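Local coordinates for protein quinoline 2-oxidoreductase medium subunit (PDB 1T3Q) that probably serves as the FAD-carrying electron-transfer subunit of a molybdenum hydroxylase that oxidises quinoline, at residues Pro4-Arg9 against Pro38-Arg43; Leu246-Leu251 against Ser266-Ile271. One frame throughout, in Å; residues are numbered along the deposited sequence.

Overall arrangement
Contacts 1 and 2 are each a small, local packing contact, one in the FAD-binding part of the protein and one in the C-terminal part. Contact 1 comes first along the chain, where the entry to strand 7-9 of a three-stranded parallel sheet meets the end of helix 36-41. Contact 2 follows, where the end of helix 237-248 meets the long helix 261-284 beside a four-stranded antiparallel sheet. Their centres lie 39 Å apart and their nearest atoms about 24 Å, without touching. In contact 1 the side chain of Leu-40 is about 8 Å from the bound FAD and does not touch it, whereas contact 2 is away from the annotated FAD-binding residues.

Contact 1: Pro4-Arg9 against Pro38-Arg43; sequences PAFSYR and PLLAFR
Most of the buried surface comes from Pro-4 and Leu-40, the proline ring lying against the last turn of helix 36-41. The two side chains cross at about a right angle, and CD of Pro-4 approaches CD2 of Leu-40 to 3.8 Å. The same CD sits 3.4 Å from the backbone O of Leu-40, while the neighbouring CG rests on CD2. The other methyl, CD1, branches off to CE2 of Phe-6, whose side chain comes from the opposite direction; it meets the ring obliquely at 3.9 Å. Leucine chi1 of -76° directs CG at the other segment, and the fork at CG, set by chi2 of 171°, gives each methyl its own partner.

The extended chain of Arg-43 brings one face of the guanidinium against Pro-4, whose CA lies 4.1 Å above its centre. The orientation is fixed from outside: NE bonds to the backbone O of Lys-2, and NH1 forms a salt bridge with Asp-129 of the large subunit. With positive phi and two bonds back into the last turn, Arg-43 closes the helix as a Schellman motif.

The side chain of Leu-40 is about 4 Å from that of Leu-36, a residue of the FAD site, and touches Leu-50 of strand 49-52. The arrangement is a helix C-terminus covered by the chain entering the first strand of the parallel sheet, in the FAD-binding region.

Contact 2: Leu246-Leu251 against Ser266-Ile271; sequences LATEGL and SLAKAI
Thr-248 carries the contact from its side, and its methyl rests against helix 261-284 at Ala-268 CB and Lys-269 N. CG2 meets CB of Ala-268 at 3.7 Å, methyl against methyl, and comes equally close, 3.7 Å, to the backbone N of Lys-269. No hydrogen bond crosses between the segments. The interaction is van der Waals packing, and the closest pair of CA atoms, those of Thr-248 and Lys-269, is 6.2 Å apart, consistent with a small residue, Ala-268, at the point of approach. Lys-269 contributes with the base of its side chain, where CB lies 4.2 Å from OG1 of Thr-248. Its CG is anti to the backbone N (chi1 -168°) and the chain bends at the next bond, carrying the ammonium end away from the threonine.

The rotation of the threonine follows from the outer shell. OG1 hydrogen-bonds to the backbone O of Ala-244 and also to that of Glu-245, so the hydroxyl is turned back onto its own helix. With chi1 at 58°, CG2 then takes the position that points across to Ala-268. Thr-248 is also the last residue of its helix: Glu-249 leaves the helical conformation, and a type II turn runs from Thr-248 to Leu-251, closed by a 3.2 Å bond from Leu-251 N to Thr-248 O. Gly-250 takes the positive-phi position of this turn, the one usually filled by glycine.

Beneath the pair lies the antiparallel sheet. Leu-213 of strand 205-214 touches Ala-247, Thr-248, Leu-251 and Ala-268, while Val-193 of strand 193-202 packs on Ala-268, Leu-267 and Ile-271. Helix 224-230 borders helix 237-248 through Leu-246 and Ala-247, and the two contacting helices lie together on the sheet.

Contact 1: Pro4-Arg9 against Pro38-Arg43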
loop_
_atom_site.group_PDB
_atom_site.type_symbol
_atom_site.label_atom_id
_atom_site.label_comp_id
_atom_site.label_asym_id
_atom_site.label_seq_id
_atom_site.Cartn_x
_atom_site.Cartn_y
_atom_site.Cartn_z
ATOM N N PRO C 4 1.303 -32.658 2.838
ATOM C CA PRO C 4 -0.092 -32.978 3.141
ATOM C C PRO C 4 -0.141 -32.870 4.670
ATOM O O PRO C 4 0.912 -32.787 5.309
ATOM C CB PRO C 4 -0.239 -34.411 2.629
ATOM C CG PRO C 4 1.126 -34.974 2.800
ATOM C CD PRO C 4 2.028 -33.847 2.355
ATOM N N ALA C 5 -1.329 -32.861 5.259
ATOM C CA ALA C 5 -1.446 -32.725 6.711
ATOM C C ALA C 5 -1.040 -33.966 7.509
ATOM O O ALA C 5 -1.148 -35.090 7.028
ATOM C CB ALA C 5 -2.867 -32.319 7.075
ATOM N N PHE C 6 -0.560 -33.744 8.732
ATOM C CA PHE C 6 -0.157 -34.830 9.627
ATOM C C PHE C 6 0.101 -34.306 11.037
ATOM O O PHE C 6 0.339 -33.113 11.229
ATOM C CB PHE C 6 1.099 -35.540 9.091
ATOM C CG PHE C 6 2.250 -34.613 8.786
ATOM C CD1 PHE C 6 3.023 -34.072 9.811
ATOM C CD2 PHE C 6 2.539 -34.257 7.469
ATOM C CE1 PHE C 6 4.068 -33.186 9.526
ATOM C CE2 PHE C 6 3.578 -33.377 7.176
ATOM C CZ PHE C 6 4.345 -32.839 8.208
ATOM N N SER C 7 0.029 -35.191 12.028
ATOM C CA SER C 7 0.294 -34.788 13.405
ATOM C C SER C 7 1.783 -35.000 13.653
ATOM O O SER C 7 2.483 -35.562 12.809
ATOM C CB SER C 7 -0.541 -35.618 14.388
ATOM O OG SER C 7 -0.239 -36.990 14.260
ATOM N N TYR C 8 2.268 -34.563 14.809
ATOM C CA TYR C 8 3.689 -34.675 15.120
ATOM C C TYR C 8 3.962 -35.021 16.576
ATOM O O TYR C 8 3.304 -34.508 17.479
ATOM C CB TYR C 8 4.377 -33.352 14.781
ATOM C CG TYR C 8 5.833 -33.254 15.181
ATOM C CD1 TYR C 8 6.849 -33.699 14.330
ATOM C CD2 TYR C 8 6.200 -32.668 16.394
ATOM C CE1 TYR C 8 8.198 -33.552 14.675
ATOM C CE2 TYR C 8 7.539 -32.519 16.749
ATOM C CZ TYR C 8 8.532 -32.961 15.886
ATOM O OH TYR C 8 9.853 -32.796 16.236
ATOM N N ARG C 9 4.940 -35.895 16.785
ATOM C CA ARG C 9 5.351 -36.311 18.120
ATOM C C ARG C 9 6.862 -36.497 18.132
ATOM O O ARG C 9 7.445 -36.964 17.153
ATOM C CB ARG C 9 4.672 -37.630 18.520
ATOM C CG ARG C 9 3.192 -37.497 18.798
ATOM C CD ARG C 9 2.591 -38.790 19.339
ATOM N NE ARG C 9 3.143 -39.183 20.635
ATOM C CZ ARG C 9 2.586 -40.097 21.426
ATOM N NH1 ARG C 9 1.466 -40.702 21.048
ATOM N NH2 ARG C 9 3.140 -40.409 22.591
ATOM N N PRO C 38 11.122 -33.837 1.015
ATOM C CA PRO C 38 10.959 -33.615 -0.424
ATOM C C PRO C 38 9.826 -34.514 -0.942
ATOM O O PRO C 38 9.031 -34.096 -1.782
ATOM C CB PRO C 38 12.324 -33.997 -0.980
ATOM C CG PRO C 38 13.247 -33.485 0.098
ATOM C CD PRO C 38 12.548 -33.982 1.364
ATOM N N LEU C 39 9.752 -35.738 -0.423
ATOM C CA LEU C 39 8.701 -36.675 -0.821
ATOM C C LEU C 39 7.336 -36.124 -0.441
ATOM O O LEU C 39 6.368 -36.265 -1.194
ATOM C CB LEU C 39 8.894 -38.040 -0.151
ATOM C CG LEU C 39 10.064 -38.910 -0.612
ATOM C CD1 LEU C 39 10.108 -40.186 0.217
ATOM C CD2 LEU C 39 9.904 -39.238 -2.090
ATOM N N LEU C 40 7.259 -35.504 0.735
ATOM C CA LEU C 40 6.014 -34.911 1.212
ATOM C C LEU C 40 5.641 -33.713 0.350
ATOM O O LEU C 40 4.463 -33.473 0.084
ATOM C CB LEU C 40 6.155 -34.470 2.674
ATOM C CG LEU C 40 6.118 -35.579 3.732
ATOM C CD1 LEU C 40 6.495 -35.014 5.091
ATOM C CD2 LEU C 40 4.722 -36.182 3.778
ATOM N N ALA C 41 6.652 -32.959 -0.077
ATOM C CA ALA C 41 6.432 -31.787 -0.917
ATOM C C ALA C 41 5.790 -32.201 -2.242
ATOM O O ALA C 41 4.991 -31.460 -2.812
ATOM C CB ALA C 41 7.758 -31.063 -1.172
ATOM N N PHE C 42 6.145 -33.390 -2.721
ATOM C CA PHE C 42 5.594 -33.920 -3.967
ATOM C C PHE C 42 4.361 -34.759 -3.672
ATOM O O PHE C 42 3.765 -35.344 -4.578
ATOM C CB PHE C 42 6.632 -34.789 -4.673
ATOM C CG PHE C 42 7.748 -34.008 -5.302
ATOM C CD1 PHE C 42 9.050 -34.493 -5.278
ATOM C CD2 PHE C 42 7.497 -32.796 -5.937
ATOM C CE1 PHE C 42 10.086 -33.780 -5.880
ATOM C CE2 PHE C 42 8.525 -32.077 -6.541
ATOM C CZ PHE C 42 9.820 -32.568 -6.512
ATOM N N ARG C 43 3.996 -34.823 -2.397
ATOM C CA ARG C 43 2.847 -35.594 -1.956
ATOM C C ARG C 43 2.908 -37.022 -2.474
ATOM O O ARG C 43 1.926 -37.556 -2.995
ATOM C CB ARG C 43 1.549 -34.905 -2.394
ATOM C CG ARG C 43 1.432 -33.503 -1.819
ATOM C CD ARG C 43 0.002 -33.007 -1.723
ATOM N NE ARG C 43 -0.044 -31.753 -0.974
ATOM C CZ ARG C 43 -1.143 -31.220 -0.457
ATOM N NH1 ARG C 43 -2.317 -31.827 -0.599
ATOM N NH2 ARG C 43 -1.068 -30.081 0.218
#

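Contact 2: Leu246-Leu251 against Ser266-Ile271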
loop_
_atom_site.group_PDB
_atom_site.type_symbol
_atom_site.label_atom_id
_atom_site.label_comp_id
_atom_site.label_asym_id
_atom_site.label_seq_id
_atom_site.Cartn_x
_atom_site.Cartn_y
_atom_site.Cartn_z
ATOM N N LEU C 246 36.582 -56.681 -15.290
ATOM C CA LEU C 246 36.007 -57.814 -14.577
ATOM C C LEU C 246 34.946 -57.366 -13.586
ATOM O O LEU C 246 33.931 -58.034 -13.406
ATOM C CB LEU C 246 37.101 -58.582 -13.834
ATOM C CG LEU C 246 38.119 -59.352 -14.675
ATOM C CD1 LEU C 246 39.206 -59.908 -13.769
ATOM C CD2 LEU C 246 37.420 -60.476 -15.429
ATOM N N ALA C 247 35.181 -56.225 -12.947
ATOM C CA ALA C 247 34.254 -55.685 -11.959
ATOM C C ALA C 247 32.955 -55.156 -12.556
ATOM O O ALA C 247 31.931 -55.111 -11.877
ATOM C CB ALA C 247 34.935 -54.576 -11.169
ATOM N N THR C 248 32.991 -54.758 -13.823
ATOM C CA THR C 248 31.804 -54.199 -14.459
ATOM C C THR C 248 31.075 -55.144 -15.400
ATOM O O THR C 248 29.938 -54.879 -15.791
ATOM C CB THR C 248 32.155 -52.907 -15.231
ATOM O OG1 THR C 248 33.162 -53.187 -16.210
ATOM C CG2 THR C 248 32.678 -51.845 -14.272
ATOM N N GLU C 249 31.710 -56.250 -15.767
ATOM C CA GLU C 249 31.057 -57.189 -16.669
ATOM C C GLU C 249 29.873 -57.856 -15.976
ATOM O O GLU C 249 29.964 -58.278 -14.819
ATOM N N GLY C 250 28.753 -57.929 -16.688
ATOM C CA GLY C 250 27.563 -58.532 -16.121
ATOM C C GLY C 250 26.633 -57.499 -15.518
ATOM O O GLY C 250 25.460 -57.781 -15.269
ATOM N N LEU C 251 27.145 -56.297 -15.276
ATOM C CA LEU C 251 26.320 -55.245 -14.696
ATOM C C LEU C 251 25.320 -54.726 -15.721
ATOM O O LEU C 251 25.605 -54.680 -16.915
ATOM C CB LEU C 251 27.193 -54.097 -14.182
ATOM C CG LEU C 251 28.184 -54.464 -13.073
ATOM C CD1 LEU C 251 28.920 -53.217 -12.624
ATOM C CD2 LEU C 251 27.447 -55.097 -11.897
ATOM N N SER C 266 30.785 -47.618 -19.170
ATOM C CA SER C 266 32.067 -47.022 -19.510
ATOM C C SER C 266 32.590 -46.226 -18.320
ATOM O O SER C 266 33.766 -46.314 -17.973
ATOM C CB SER C 266 31.922 -46.109 -20.729
ATOM O OG SER C 266 33.151 -45.469 -21.019
ATOM N N LEU C 267 31.708 -45.456 -17.694
ATOM C CA LEU C 267 32.080 -44.653 -16.539
ATOM C C LEU C 267 32.428 -45.533 -15.336
ATOM O O LEU C 267 33.382 -45.258 -14.609
ATOM C CB LEU C 267 30.941 -43.693 -16.170
ATOM C CG LEU C 267 30.580 -42.600 -17.188
ATOM C CD1 LEU C 267 29.381 -41.810 -16.687
ATOM C CD2 LEU C 267 31.770 -41.672 -17.409
ATOM N N ALA C 268 31.654 -46.594 -15.131
ATOM C CA ALA C 268 31.895 -47.498 -14.015
ATOM C C ALA C 268 33.287 -48.112 -14.139
ATOM O O ALA C 268 33.997 -48.273 -13.152
ATOM C CB ALA C 268 30.835 -48.597 -13.991
ATOM N N LYS C 269 33.672 -48.441 -15.365
ATOM C CA LYS C 269 34.974 -49.038 -15.628
ATOM C C LYS C 269 36.092 -48.019 -15.388
ATOM O O LYS C 269 37.119 -48.339 -14.781
ATOM C CB LYS C 269 35.004 -49.558 -17.071
ATOM C CG LYS C 269 36.186 -50.450 -17.426
ATOM C CD LYS C 269 37.407 -49.637 -17.815
ATOM C CE LYS C 269 38.525 -50.531 -18.332
ATOM N NZ LYS C 269 39.697 -49.730 -18.782
ATOM N N ALA C 270 35.882 -46.789 -15.847
ATOM C CA ALA C 270 36.878 -45.729 -15.683
ATOM C C ALA C 270 37.080 -45.372 -14.216
ATOM O O ALA C 270 38.207 -45.191 -13.762
ATOM C CB ALA C 270 36.455 -44.486 -16.466
ATOM N N ILE C 271 35.982 -45.269 -13.478
ATOM C CA ILE C 271 36.046 -44.926 -12.064
ATOM C C ILE C 271 36.667 -46.050 -11.231
ATOM O O ILE C 271 37.456 -45.799 -10.314
ATOM C CB ILE C 271 34.640 -44.610 -11.523
ATOM C CG1 ILE C 271 34.047 -43.431 -12.304
ATOM C CG2 ILE C 271 34.703 -44.300 -10.035
ATOM C CD1 ILE C 271 34.881 -42.161 -12.241
#